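NADH oxidase (Thermus thermophilus, PDB 6RVB) reduces coenzyme A disulfide with NADH, as an FAD-containing member of the class-III pyridine nucleotide-disulfide oxidoreductase family. Local coordinates at residues T113-S118 against T241-N246; T260-T265 against P293-L298; E267-N272 against A318-V323. One frame throughout, in Å; residues are numbered along the deposited sequence.

Overall arrangement
Contacts 1, 2 and 3 run from the joint between the nucleotide-binding domains to the outer part of the FAD domain. Contact 1 closes along the chain before the others open; the segments of contacts 2 and 3 alternate. Contact 1 pairs strands 115-117 and 243-245, which follow strand 108-111 of the FAD domain and strand 236-239 of the NAD domain. Contact 2 touches it through W295, about 12 Å between centres. Contacts 2 and 3 are also about 12 Å apart between centres, and L296 packs on V323 between them. Contacts 1 and 3 do not touch. Contacts 1 and 2 border FAD and NAD, while contact 3 includes the loop from helix 299-313 to strand 327-331.

Contact 1 (T113-S118 against T241-N246); sequences TGARPS and TGIRPN. With FAD (flavin-adenine dinucleotide), chain E.
T113 and N246 meet where strands 115-117 and 243-245 form a two-stranded antiparallel sheet. Each segment starts in an ATG sequence that follows a strand of its domain's parallel sheet, 108-111 for FAD and 236-239 for NAD. The pairing ties the two domains together where the chain passes between them. N246 is held by its side chain and its backbone. Its ND2 donates to T113 O (3.1 Å), tilted from the carbonyl plane, and T113 OG1 donates to N246 O (2.8 Å). With CG beside the backbone N and turned from the carbonyl carbon (chi1 -80°), N246 swings its amide over the start of the opposite segment. The other amide atom, OD1, receives only a weak, bent bond from R116 NE (3.1 Å). The guanidinium of R116 is turned 50° from that amide. It also comes close to the guanidinium of R244, but the exact approach is doubtful. E248 is a long, weak ion partner for R116 NH2. With an alanine in place of R116, the N246 amide would probably lose this weak donor and turn more freely, and E248 its long ion pair. Between the strands, R116 and R244 pair by backbone in both directions. A115 CB packs on I243 CB, and FAD O1A accepts a weak bond from A115 N. At the far end T241 OG1 donates to S118 O (3.0 Å), from above the carbonyl plane.

Contact 2 (T260-T265 against P293-L298); sequences TGAIAT and PYWLPL. With FAD (flavin-adenine dinucleotide), chain E.
P293 meets T260 through its backbone: T260 CG2 lies 4.2 Å from P293 O. T260 CG2 also lies 4.0 Å from Y294 CA. Y294 points away from this loop, and its ring meets H287 edge to face. W295 points back toward the loop. Its CG is anti to the backbone N (chi1 -177°), which carries the indole past T260 to A262. The side chains of T260 and W295 cross at about a right angle, with T260 OG1 4.1 Å from W295 CB. That hydroxyl is already used on its own side. T260 OG1 accepts from A262 N at 2.9 Å, an ST turn, and is also hydrogen-bonded to E284. The turn brings the A262 methyl to the indole, where A262 CB is 3.8 Å from W295 CD1. This is an off-centre CH-pi contact with the five-membered ring, 29° off its normal. The indole NE1 is hydrogen-bonded to D281 O, and its six-membered ring packs on strand 243-245. This part of the FAD domain thus joins the loop before strand 276-278 to the approach to helix 299-313. Past W295 the chain leaves the loop and heads for the cofactors. L296 packs on V323. P297 folds back so that its CG covers the indole from the side of the ring plane opposite A262. It is the centre of an inverse gamma turn, closed by L298 N to L296 O (2.7 Å). P297 O is hydrogen-bonded to NAD. L298 is at the N-cap position of helix 299-313, and L298 CB lies 3.5 Å from O2 of FAD.

Contact 3 (E267-N272 against A318-V323); sequences ERMRTN and ARFLGV
E267 and F320 hold the inner part of this contact. It ties the loop before strand 276-278 of the FAD domain to the loop between helix 299-313 and strand 327-331. F320 N donates to E267 O at 2.8 Å, a nearly straight bond (165°). The carbonyl also has a CA-H...O contact from R319 CA. Beside it lies the apolar part. The M269 chain is bent (chi2 -69°), and this brings M269 CE to 3.6 Å from F320 CD2. M269 SD is 5.3 Å from the F320 ring centroid and oblique to it, a Met-aromatic contact. H305 meets the ring edge to face.

The outer part is polar and looser. E267 reaches out with an extended chain to form a salt bridge with R319, E267 OE2 to R319 NH1 at 2.6 Å. The two flat groups are steeply turned, 70° apart. NH1 donates within its own guanidinium plane but meets OE2 from above the carboxylate plane. L321 CD2 flanks the same carboxylate. R268 crosses R319 obliquely, yet their guanidinium planes are almost parallel, and R268 NH1 is 3.7 Å from R319 NH2. This is a like-charge approach, which the carboxylate of E267 is likely to ease. R319 and L321 are exposed here.

Helix 299-313 backs the contact: F320 packs on K304, M269 on T308, A318 on S311 and R268 on V312. M269 also pairs by backbone with A278 of strand 276-278, and V323 pairs with F286 of strand 285-287 before the chain continues to strand 327-331.

Contact 1 (T113-S118 against T241-N246)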
loop_
_atom_site.group_PDB
_atom_site.type_symbol
_atom_site.label_atom_id
_atom_site.label_comp_id
_atom_site.label_asym_id
_atom_site.label_seq_id
_atom_site.Cartn_x
_atom_site.Cartn_y
_atom_site.Cartn_z
ATOM N N THR A 113 -1.102 16.735 27.354
ATOM C CA THR A 113 -2.420 16.853 27.927
ATOM C C THR A 113 -3.510 16.652 26.942
ATOM O O THR A 113 -4.632 16.706 27.324
ATOM C CB THR A 113 -2.611 18.203 28.562
ATOM O OG1 THR A 113 -2.270 19.207 27.632
ATOM C CG2 THR A 113 -1.699 18.364 29.735
ATOM N N GLY A 114 -3.160 16.450 25.673
ATOM C CA GLY A 114 -4.093 16.085 24.629
ATOM C C GLY A 114 -5.090 17.109 24.156
ATOM O O GLY A 114 -4.774 18.306 24.140
ATOM N N ALA A 115 -6.279 16.637 23.740
ATOM C CA ALA A 115 -7.368 17.520 23.251
ATOM C C ALA A 115 -8.749 17.105 23.799
ATOM O O ALA A 115 -8.967 15.894 24.076
ATOM C CB ALA A 115 -7.387 17.584 21.719
ATOM N N ARG A 116 -9.646 18.097 23.949
ATOM C CA ARG A 116 -11.008 17.898 24.371
ATOM C C ARG A 116 -11.903 18.221 23.227
ATOM O O ARG A 116 -11.541 18.997 22.347
ATOM C CB ARG A 116 -11.341 18.764 25.550
ATOM C CG ARG A 116 -11.074 20.200 25.356
ATOM C CD ARG A 116 -11.723 21.067 26.437
ATOM N NE ARG A 116 -10.709 21.912 27.006
ATOM C CZ ARG A 116 -10.510 23.179 26.683
ATOM N NH1 ARG A 116 -11.317 23.753 25.785
ATOM N NH2 ARG A 116 -9.497 23.864 27.277
ATOM N N PRO A 117 -13.072 17.579 23.174
ATOM C CA PRO A 117 -14.088 17.858 22.150
ATOM C C PRO A 117 -14.592 19.272 22.265
ATOM O O PRO A 117 -14.769 19.754 23.386
ATOM C CB PRO A 117 -15.205 16.914 22.512
ATOM C CG PRO A 117 -14.828 16.283 23.808
ATOM C CD PRO A 117 -13.380 16.375 23.940
ATOM N N SER A 118 -14.757 19.898 21.111
ATOM C CA SER A 118 -15.198 21.255 20.947
ATOM C C SER A 118 -16.686 21.265 20.642
ATOM O O SER A 118 -17.087 21.071 19.471
ATOM C CB SER A 118 -14.514 21.835 19.743
ATOM O OG SER A 118 -14.318 23.215 19.908
ATOM N N THR A 241 -17.991 16.979 16.566
ATOM C CA THR A 241 -17.953 18.279 15.953
ATOM C C THR A 241 -16.558 18.869 16.097
ATOM O O THR A 241 -16.377 20.101 15.984
ATOM C CB THR A 241 -18.959 19.307 16.662
ATOM O OG1 THR A 241 -18.890 19.097 18.075
ATOM C CG2 THR A 241 -20.381 19.134 16.237
ATOM N N GLY A 242 -15.585 18.027 16.389
ATOM C CA GLY A 242 -14.243 18.542 16.453
ATOM C C GLY A 242 -13.603 18.662 17.816
ATOM O O GLY A 242 -14.239 18.615 18.831
ATOM N N ILE A 243 -12.293 18.832 17.827
ATOM C CA ILE A 243 -11.574 18.876 19.077
ATOM C C ILE A 243 -10.719 20.097 19.042
ATOM O O ILE A 243 -10.603 20.716 18.046
ATOM C CB ILE A 243 -10.664 17.680 19.221
ATOM C CG1 ILE A 243 -9.816 17.512 17.974
ATOM C CG2 ILE A 243 -11.451 16.402 19.327
ATOM C CD1 ILE A 243 -8.908 16.367 18.011
ATOM N N ARG A 244 -10.194 20.502 20.175
ATOM C CA ARG A 244 -9.304 21.645 20.280
ATOM C C ARG A 244 -8.266 21.141 21.314
ATOM O O ARG A 244 -8.512 20.270 22.149
ATOM C CB ARG A 244 -10.075 22.870 20.762
ATOM C CG ARG A 244 -10.474 22.889 22.382
ATOM C CD ARG A 244 -10.714 24.337 23.070
ATOM N NE ARG A 244 -11.865 25.024 22.418
ATOM C CZ ARG A 244 -12.955 25.544 23.015
ATOM N NH1 ARG A 244 -13.115 25.537 24.342
ATOM N NH2 ARG A 244 -13.917 26.080 22.258
ATOM N N PRO A 245 -7.068 21.647 21.262
ATOM C CA PRO A 245 -6.061 21.195 22.229
ATOM C C PRO A 245 -6.228 21.711 23.647
ATOM O O PRO A 245 -6.758 22.800 23.882
ATOM C CB PRO A 245 -4.796 21.766 21.675
ATOM C CG PRO A 245 -5.245 22.975 21.008
ATOM C CD PRO A 245 -6.578 22.714 20.406
ATOM N N ASN A 246 -5.762 20.898 24.592
ATOM C CA ASN A 246 -5.703 21.232 26.006
ATOM C C ASN A 246 -4.537 22.075 26.488
ATOM O O ASN A 246 -3.685 21.634 27.237
ATOM C CB ASN A 246 -5.767 19.969 26.774
ATOM C CG ASN A 246 -7.113 19.505 26.877
ATOM O OD1 ASN A 246 -8.030 20.311 27.032
ATOM N ND2 ASN A 246 -7.303 18.208 26.757
HETATM P PA FAD E . -5.018 12.201 24.528
HETATM O O1A FAD E . -6.177 13.288 24.226
HETATM O O2A FAD E . -5.050 10.781 23.923
HETATM O O5B FAD E . -4.814 12.007 26.170
HETATM C C5B FAD E . -4.657 13.135 27.096
HETATM C C4B FAD E . -4.915 12.716 28.544
HETATM O O4B FAD E . -4.177 13.617 29.352
HETATM C C3B FAD E . -6.395 12.733 28.887
HETATM O O3B FAD E . -6.911 11.410 29.280
HETATM C C2B FAD E . -6.387 13.645 30.037
HETATM O O2B FAD E . -7.196 12.902 30.951
HETATM C C1B FAD E . -4.902 13.820 30.484
HETATM N N9A FAD E . -4.723 15.217 31.008
HETATM C C8A FAD E . -5.188 16.377 30.436
HETATM N N7A FAD E . -5.010 17.464 31.235
HETATM C C5A FAD E . -4.393 17.010 32.354
HETATM C C6A FAD E . -3.907 17.674 33.597
HETATM N N6A FAD E . -4.049 19.030 33.684
HETATM N N1A FAD E . -3.344 16.874 34.545
HETATM C C2A FAD E . -3.216 15.507 34.337
HETATM N N3A FAD E . -3.622 14.789 33.237
HETATM C C4A FAD E . -4.206 15.521 32.223
HETATM N N1 FAD E . -5.792 8.612 15.408
HETATM C C2 FAD E . -5.287 7.965 14.309
HETATM O O2 FAD E . -4.090 8.167 13.940
HETATM N N3 FAD E . -6.063 7.092 13.639
HETATM C C4 FAD E . -7.352 6.763 14.005
HETATM O O4 FAD E . -8.097 5.917 13.375
HETATM C C4X FAD E . -7.936 7.406 15.225
HETATM N N5 FAD E . -9.220 7.078 15.616
HETATM C C5X FAD E . -9.713 7.719 16.725
HETATM C C6 FAD E . -11.031 7.434 17.163
HETATM C C7 FAD E . -11.561 8.064 18.307
HETATM C C7M FAD E . -12.962 7.716 18.724
HETATM C C8 FAD E . -10.727 9.050 19.095
HETATM C C8M FAD E . -11.236 9.760 20.321
HETATM C C9 FAD E . -9.425 9.361 18.651
HETATM C C9A FAD E . -8.852 8.748 17.500
HETATM N N10 FAD E . -7.498 9.062 17.095
HETATM C C10 FAD E . -7.037 8.394 15.931
HETATM C "C1'" FAD E . -6.658 10.073 17.774
HETATM C "C2'" FAD E . -6.025 9.643 19.060
HETATM O "O2'" FAD E . -7.006 9.480 20.074
HETATM C "C3'" FAD E . -5.113 10.723 19.573
HETATM O "O3'" FAD E . -4.405 11.317 18.491
HETATM C "C4'" FAD E . -4.168 9.998 20.550
HETATM O "O4'" FAD E . -4.809 9.253 21.645
HETATM C "C5'" FAD E . -3.013 10.906 21.014
HETATM O "O5'" FAD E . -3.334 11.694 22.154
HETATM P P FAD E . -2.286 12.308 23.220
HETATM O O1P FAD E . -1.508 11.199 23.909
HETATM O O2P FAD E . -1.628 13.680 22.945
HETATM O O3P FAD E . -3.460 12.747 24.249
#

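Contact 2 (T260-T265 against P293-L298)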
loop_
_atom_site.group_PDB
_atom_site.type_symbol
_atom_site.label_atom_id
_atom_site.label_comp_id
_atom_site.label_asym_id
_atom_site.label_seq_id
_atom_site.Cartn_x
_atom_site.Cartn_y
_atom_site.Cartn_z
ATOM N N THR A 260 -1.639 27.989 15.523
ATOM C CA THR A 260 -2.768 27.115 15.426
ATOM C C THR A 260 -3.485 26.975 16.709
ATOM O O THR A 260 -4.561 26.390 16.769
ATOM C CB THR A 260 -2.318 25.677 15.209
ATOM O OG1 THR A 260 -1.769 25.115 16.424
ATOM C CG2 THR A 260 -1.273 25.620 14.136
ATOM N N GLY A 261 -2.859 27.356 17.796
ATOM C CA GLY A 261 -3.499 27.186 19.071
ATOM C C GLY A 261 -2.955 26.086 19.931
ATOM O O GLY A 261 -3.207 26.045 21.176
ATOM N N ALA A 262 -2.232 25.197 19.273
ATOM C CA ALA A 262 -1.572 24.123 19.936
ATOM C C ALA A 262 -0.227 24.640 20.484
ATOM O O ALA A 262 0.220 25.735 20.112
ATOM C CB ALA A 262 -1.382 23.066 19.003
ATOM N N ILE A 263 0.412 23.894 21.392
ATOM C CA ILE A 263 1.715 24.301 21.941
ATOM C C ILE A 263 2.726 24.269 20.833
ATOM O O ILE A 263 2.715 23.363 20.048
ATOM C CB ILE A 263 2.186 23.357 23.019
ATOM C CG1 ILE A 263 1.414 23.535 24.309
ATOM C CG2 ILE A 263 3.624 23.559 23.283
ATOM C CD1 ILE A 263 1.568 22.470 25.223
ATOM N N ALA A 264 3.592 25.283 20.770
ATOM C CA ALA A 264 4.667 25.389 19.773
ATOM C C ALA A 264 5.851 24.514 20.124
ATOM O O ALA A 264 6.136 24.338 21.276
ATOM C CB ALA A 264 5.093 26.729 19.725
ATOM N N THR A 265 6.531 23.948 19.140
ATOM C CA THR A 265 7.675 23.051 19.418
ATOM C C THR A 265 8.752 23.135 18.346
ATOM O O THR A 265 8.462 23.539 17.239
ATOM C CB THR A 265 7.279 21.507 19.591
ATOM O OG1 THR A 265 7.005 20.876 18.331
ATOM C CG2 THR A 265 6.119 21.361 20.488
ATOM N N PRO A 293 4.122 25.566 10.760
ATOM C CA PRO A 293 3.487 24.742 11.779
ATOM C C PRO A 293 2.015 24.540 11.495
ATOM O O PRO A 293 1.366 25.380 10.875
ATOM C CB PRO A 293 3.635 25.605 13.018
ATOM C CG PRO A 293 4.725 26.434 12.749
ATOM C CD PRO A 293 4.691 26.770 11.350
ATOM N N TYR A 294 1.516 23.447 12.030
ATOM C CA TYR A 294 0.256 22.876 11.630
ATOM C C TYR A 294 -0.261 21.953 12.772
ATOM O O TYR A 294 0.513 21.530 13.571
ATOM C CB TYR A 294 0.518 22.123 10.345
ATOM C CG TYR A 294 -0.697 21.620 9.714
ATOM C CD1 TYR A 294 -1.534 22.440 8.961
ATOM C CD2 TYR A 294 -1.053 20.339 9.910
ATOM C CE1 TYR A 294 -2.729 21.956 8.441
ATOM C CE2 TYR A 294 -2.198 19.839 9.375
ATOM C CZ TYR A 294 -3.061 20.628 8.642
ATOM O OH TYR A 294 -4.181 19.966 8.152
ATOM N N TRP A 295 -1.544 21.676 12.903
ATOM C CA TRP A 295 -1.953 20.865 14.004
ATOM C C TRP A 295 -2.489 19.618 13.455
ATOM O O TRP A 295 -3.458 19.650 12.799
ATOM C CB TRP A 295 -3.023 21.565 14.869
ATOM C CG TRP A 295 -3.448 20.799 16.103
ATOM C CD1 TRP A 295 -2.636 20.164 16.947
ATOM C CD2 TRP A 295 -4.780 20.621 16.635
ATOM N NE1 TRP A 295 -3.330 19.554 17.932
ATOM C CE2 TRP A 295 -4.659 19.833 17.782
ATOM C CE3 TRP A 295 -6.058 21.029 16.250
ATOM C CZ2 TRP A 295 -5.720 19.458 18.515
ATOM C CZ3 TRP A 295 -7.074 20.625 16.987
ATOM C CH2 TRP A 295 -6.915 19.832 18.075
ATOM N N LEU A 296 -1.865 18.495 13.701
ATOM C CA LEU A 296 -2.319 17.256 13.133
ATOM C C LEU A 296 -2.488 16.166 14.260
ATOM O O LEU A 296 -1.670 15.287 14.427
ATOM C CB LEU A 296 -1.351 16.863 12.009
ATOM C CG LEU A 296 -1.513 15.516 11.365
ATOM C CD1 LEU A 296 -2.674 15.706 10.477
ATOM C CD2 LEU A 296 -0.359 15.267 10.579
ATOM N N PRO A 297 -3.594 16.226 15.014
ATOM C CA PRO A 297 -3.865 15.318 16.111
ATOM C C PRO A 297 -4.169 13.910 15.759
ATOM O O PRO A 297 -5.239 13.443 16.072
ATOM C CB PRO A 297 -5.105 15.903 16.722
ATOM C CG PRO A 297 -5.206 17.224 16.266
ATOM C CD PRO A 297 -4.599 17.277 14.933
ATOM N N LEU A 298 -3.227 13.212 15.174
ATOM C CA LEU A 298 -3.365 11.775 14.947
ATOM C C LEU A 298 -2.490 11.029 15.894
ATOM O O LEU A 298 -1.573 11.590 16.426
ATOM C CB LEU A 298 -2.947 11.415 13.524
ATOM C CG LEU A 298 -3.761 12.233 12.528
ATOM C CD1 LEU A 298 -3.070 12.264 11.308
ATOM C CD2 LEU A 298 -5.117 11.696 12.319
HETATM P PA FAD E . -5.018 12.201 24.528
HETATM O O1A FAD E . -6.177 13.288 24.226
HETATM O O2A FAD E . -5.050 10.781 23.923
HETATM O O5B FAD E . -4.814 12.007 26.170
HETATM C C5B FAD E . -4.657 13.135 27.096
HETATM C C4B FAD E . -4.915 12.716 28.544
HETATM O O4B FAD E . -4.177 13.617 29.352
HETATM C C3B FAD E . -6.395 12.733 28.887
HETATM O O3B FAD E . -6.911 11.410 29.280
HETATM C C2B FAD E . -6.387 13.645 30.037
HETATM O O2B FAD E . -7.196 12.902 30.951
HETATM C C1B FAD E . -4.902 13.820 30.484
HETATM N N9A FAD E . -4.723 15.217 31.008
HETATM C C8A FAD E . -5.188 16.377 30.436
HETATM N N7A FAD E . -5.010 17.464 31.235
HETATM C C5A FAD E . -4.393 17.010 32.354
HETATM C C6A FAD E . -3.907 17.674 33.597
HETATM N N6A FAD E . -4.049 19.030 33.684
HETATM N N1A FAD E . -3.344 16.874 34.545
HETATM C C2A FAD E . -3.216 15.507 34.337
HETATM N N3A FAD E . -3.622 14.789 33.237
HETATM C C4A FAD E . -4.206 15.521 32.223
HETATM N N1 FAD E . -5.792 8.612 15.408
HETATM C C2 FAD E . -5.287 7.965 14.309
HETATM O O2 FAD E . -4.090 8.167 13.940
HETATM N N3 FAD E . -6.063 7.092 13.639
HETATM C C4 FAD E . -7.352 6.763 14.005
HETATM O O4 FAD E . -8.097 5.917 13.375
HETATM C C4X FAD E . -7.936 7.406 15.225
HETATM N N5 FAD E . -9.220 7.078 15.616
HETATM C C5X FAD E . -9.713 7.719 16.725
HETATM C C6 FAD E . -11.031 7.434 17.163
HETATM C C7 FAD E . -11.561 8.064 18.307
HETATM C C7M FAD E . -12.962 7.716 18.724
HETATM C C8 FAD E . -10.727 9.050 19.095
HETATM C C8M FAD E . -11.236 9.760 20.321
HETATM C C9 FAD E . -9.425 9.361 18.651
HETATM C C9A FAD E . -8.852 8.748 17.500
HETATM N N10 FAD E . -7.498 9.062 17.095
HETATM C C10 FAD E . -7.037 8.394 15.931
HETATM C "C1'" FAD E . -6.658 10.073 17.774
HETATM C "C2'" FAD E . -6.025 9.643 19.060
HETATM O "O2'" FAD E . -7.006 9.480 20.074
HETATM C "C3'" FAD E . -5.113 10.723 19.573
HETATM O "O3'" FAD E . -4.405 11.317 18.491
HETATM C "C4'" FAD E . -4.168 9.998 20.550
HETATM O "O4'" FAD E . -4.809 9.253 21.645
HETATM C "C5'" FAD E . -3.013 10.906 21.014
HETATM O "O5'" FAD E . -3.334 11.694 22.154
HETATM P P FAD E . -2.286 12.308 23.220
HETATM O O1P FAD E . -1.508 11.199 23.909
HETATM O O2P FAD E . -1.628 13.680 22.945
HETATM O O3P FAD E . -3.460 12.747 24.249
#

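Contact 3 (E267-N272 against A318-V323)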
loop_
_atom_site.group_PDB
_atom_site.type_symbol
_atom_site.label_atom_id
_atom_site.label_comp_id
_atom_site.label_asym_id
_atom_site.label_seq_id
_atom_site.Cartn_x
_atom_site.Cartn_y
_atom_site.Cartn_z
ATOM N N GLU A 267 12.233 20.750 16.540
ATOM C CA GLU A 267 12.416 19.389 16.077
ATOM C C GLU A 267 12.786 18.497 17.251
ATOM O O GLU A 267 12.996 17.324 17.094
ATOM C CB GLU A 267 13.468 19.276 14.971
ATOM C CG GLU A 267 13.328 20.145 13.753
ATOM C CD GLU A 267 14.427 19.890 12.715
ATOM O OE1 GLU A 267 14.292 20.403 11.592
ATOM O OE2 GLU A 267 15.422 19.169 12.978
ATOM N N ARG A 268 12.905 19.023 18.450
ATOM C CA ARG A 268 13.322 18.175 19.548
ATOM C C ARG A 268 12.217 18.139 20.531
ATOM O O ARG A 268 12.410 17.678 21.660
ATOM C CB ARG A 268 14.542 18.701 20.239
ATOM C CG ARG A 268 15.630 17.833 20.192
ATOM C CD ARG A 268 16.763 18.513 19.588
ATOM N NE ARG A 268 17.607 19.196 20.570
ATOM C CZ ARG A 268 17.696 20.516 20.708
ATOM N NH1 ARG A 268 16.958 21.356 19.903
ATOM N NH2 ARG A 268 18.542 20.965 21.639
ATOM N N MET A 269 11.060 18.629 20.088
ATOM C CA MET A 269 9.870 18.675 20.895
ATOM C C MET A 269 9.978 19.653 22.085
ATOM O O MET A 269 9.233 19.561 23.024
ATOM C CB MET A 269 9.497 17.244 21.279
ATOM C CG MET A 269 9.250 16.380 20.031
ATOM S SD MET A 269 7.791 16.908 19.218
ATOM C CE MET A 269 8.582 17.741 17.907
ATOM N N ARG A 270 10.890 20.613 22.026
ATOM C CA ARG A 270 11.041 21.544 23.099
ATOM C C ARG A 270 10.169 22.755 23.024
ATOM O O ARG A 270 9.997 23.318 21.984
ATOM C CB ARG A 270 12.447 22.029 23.150
ATOM C CG ARG A 270 12.825 22.585 24.680
ATOM C CD ARG A 270 14.404 22.485 25.154
ATOM N NE ARG A 270 15.286 23.300 24.282
ATOM C CZ ARG A 270 15.596 22.948 23.064
ATOM N NH1 ARG A 270 15.132 21.809 22.644
ATOM N NH2 ARG A 270 16.319 23.715 22.298
ATOM N N THR A 271 9.606 23.170 24.143
ATOM C CA THR A 271 8.846 24.397 24.172
ATOM C C THR A 271 9.757 25.569 24.380
ATOM O O THR A 271 10.973 25.450 24.375
ATOM C CB THR A 271 7.798 24.399 25.266
ATOM O OG1 THR A 271 8.409 24.356 26.548
ATOM C CG2 THR A 271 6.967 23.204 25.161
ATOM N N ASN A 272 9.162 26.722 24.571
ATOM C CA ASN A 272 9.936 27.908 24.781
ATOM C C ASN A 272 10.624 27.913 26.147
ATOM O O ASN A 272 11.452 28.717 26.383
ATOM C CB ASN A 272 9.055 29.136 24.664
ATOM C CG ASN A 272 7.973 29.151 25.708
ATOM O OD1 ASN A 272 7.954 29.957 26.607
ATOM N ND2 ASN A 272 7.100 28.202 25.622
ATOM N N ALA A 318 17.693 12.597 18.694
ATOM C CA ALA A 318 16.521 12.225 17.961
ATOM C C ALA A 318 15.910 13.529 17.534
ATOM O O ALA A 318 15.989 14.477 18.285
ATOM C CB ALA A 318 15.643 11.504 18.862
ATOM N N ARG A 319 15.369 13.609 16.317
ATOM C CA ARG A 319 14.694 14.831 15.861
ATOM C C ARG A 319 13.359 14.414 15.248
ATOM O O ARG A 319 13.263 13.325 14.763
ATOM C CB ARG A 319 15.520 15.595 14.879
ATOM C CG ARG A 319 16.711 16.215 15.430
ATOM C CD ARG A 319 17.305 17.375 14.585
ATOM N NE ARG A 319 17.943 18.260 15.517
ATOM C CZ ARG A 319 17.690 19.542 15.670
ATOM N NH1 ARG A 319 16.837 20.117 14.886
ATOM N NH2 ARG A 319 18.295 20.252 16.620
ATOM N N PHE A 320 12.308 15.215 15.392
ATOM C CA PHE A 320 11.040 15.001 14.708
ATOM C C PHE A 320 10.936 15.965 13.520
ATOM O O PHE A 320 10.931 17.188 13.702
ATOM C CB PHE A 320 9.858 15.167 15.638
ATOM C CG PHE A 320 8.542 15.019 14.947
ATOM C CD1 PHE A 320 8.132 13.787 14.454
ATOM C CD2 PHE A 320 7.683 16.112 14.771
ATOM C CE1 PHE A 320 6.920 13.639 13.805
ATOM C CE2 PHE A 320 6.438 15.955 14.129
ATOM C CZ PHE A 320 6.070 14.739 13.652
ATOM N N LEU A 321 10.861 15.409 12.307
ATOM C CA LEU A 321 11.027 16.191 11.117
ATOM C C LEU A 321 9.827 16.628 10.370
ATOM O O LEU A 321 9.971 17.253 9.353
ATOM C CB LEU A 321 11.921 15.447 10.181
ATOM C CG LEU A 321 13.345 15.214 10.676
ATOM C CD1 LEU A 321 14.131 14.577 9.589
ATOM C CD2 LEU A 321 14.054 16.478 10.951
ATOM N N GLY A 322 8.655 16.304 10.851
ATOM C CA GLY A 322 7.465 16.856 10.269
ATOM C C GLY A 322 6.382 15.888 9.882
ATOM O O GLY A 322 6.543 14.671 10.024
ATOM N N VAL A 323 5.269 16.427 9.391
ATOM C CA VAL A 323 4.234 15.611 8.819
ATOM C C VAL A 323 3.812 16.190 7.464
ATOM O O VAL A 323 4.179 17.286 7.030
ATOM C CB VAL A 323 3.056 15.538 9.751
ATOM C CG1 VAL A 323 3.523 15.062 11.059
ATOM C CG2 VAL A 323 2.386 16.940 9.879
#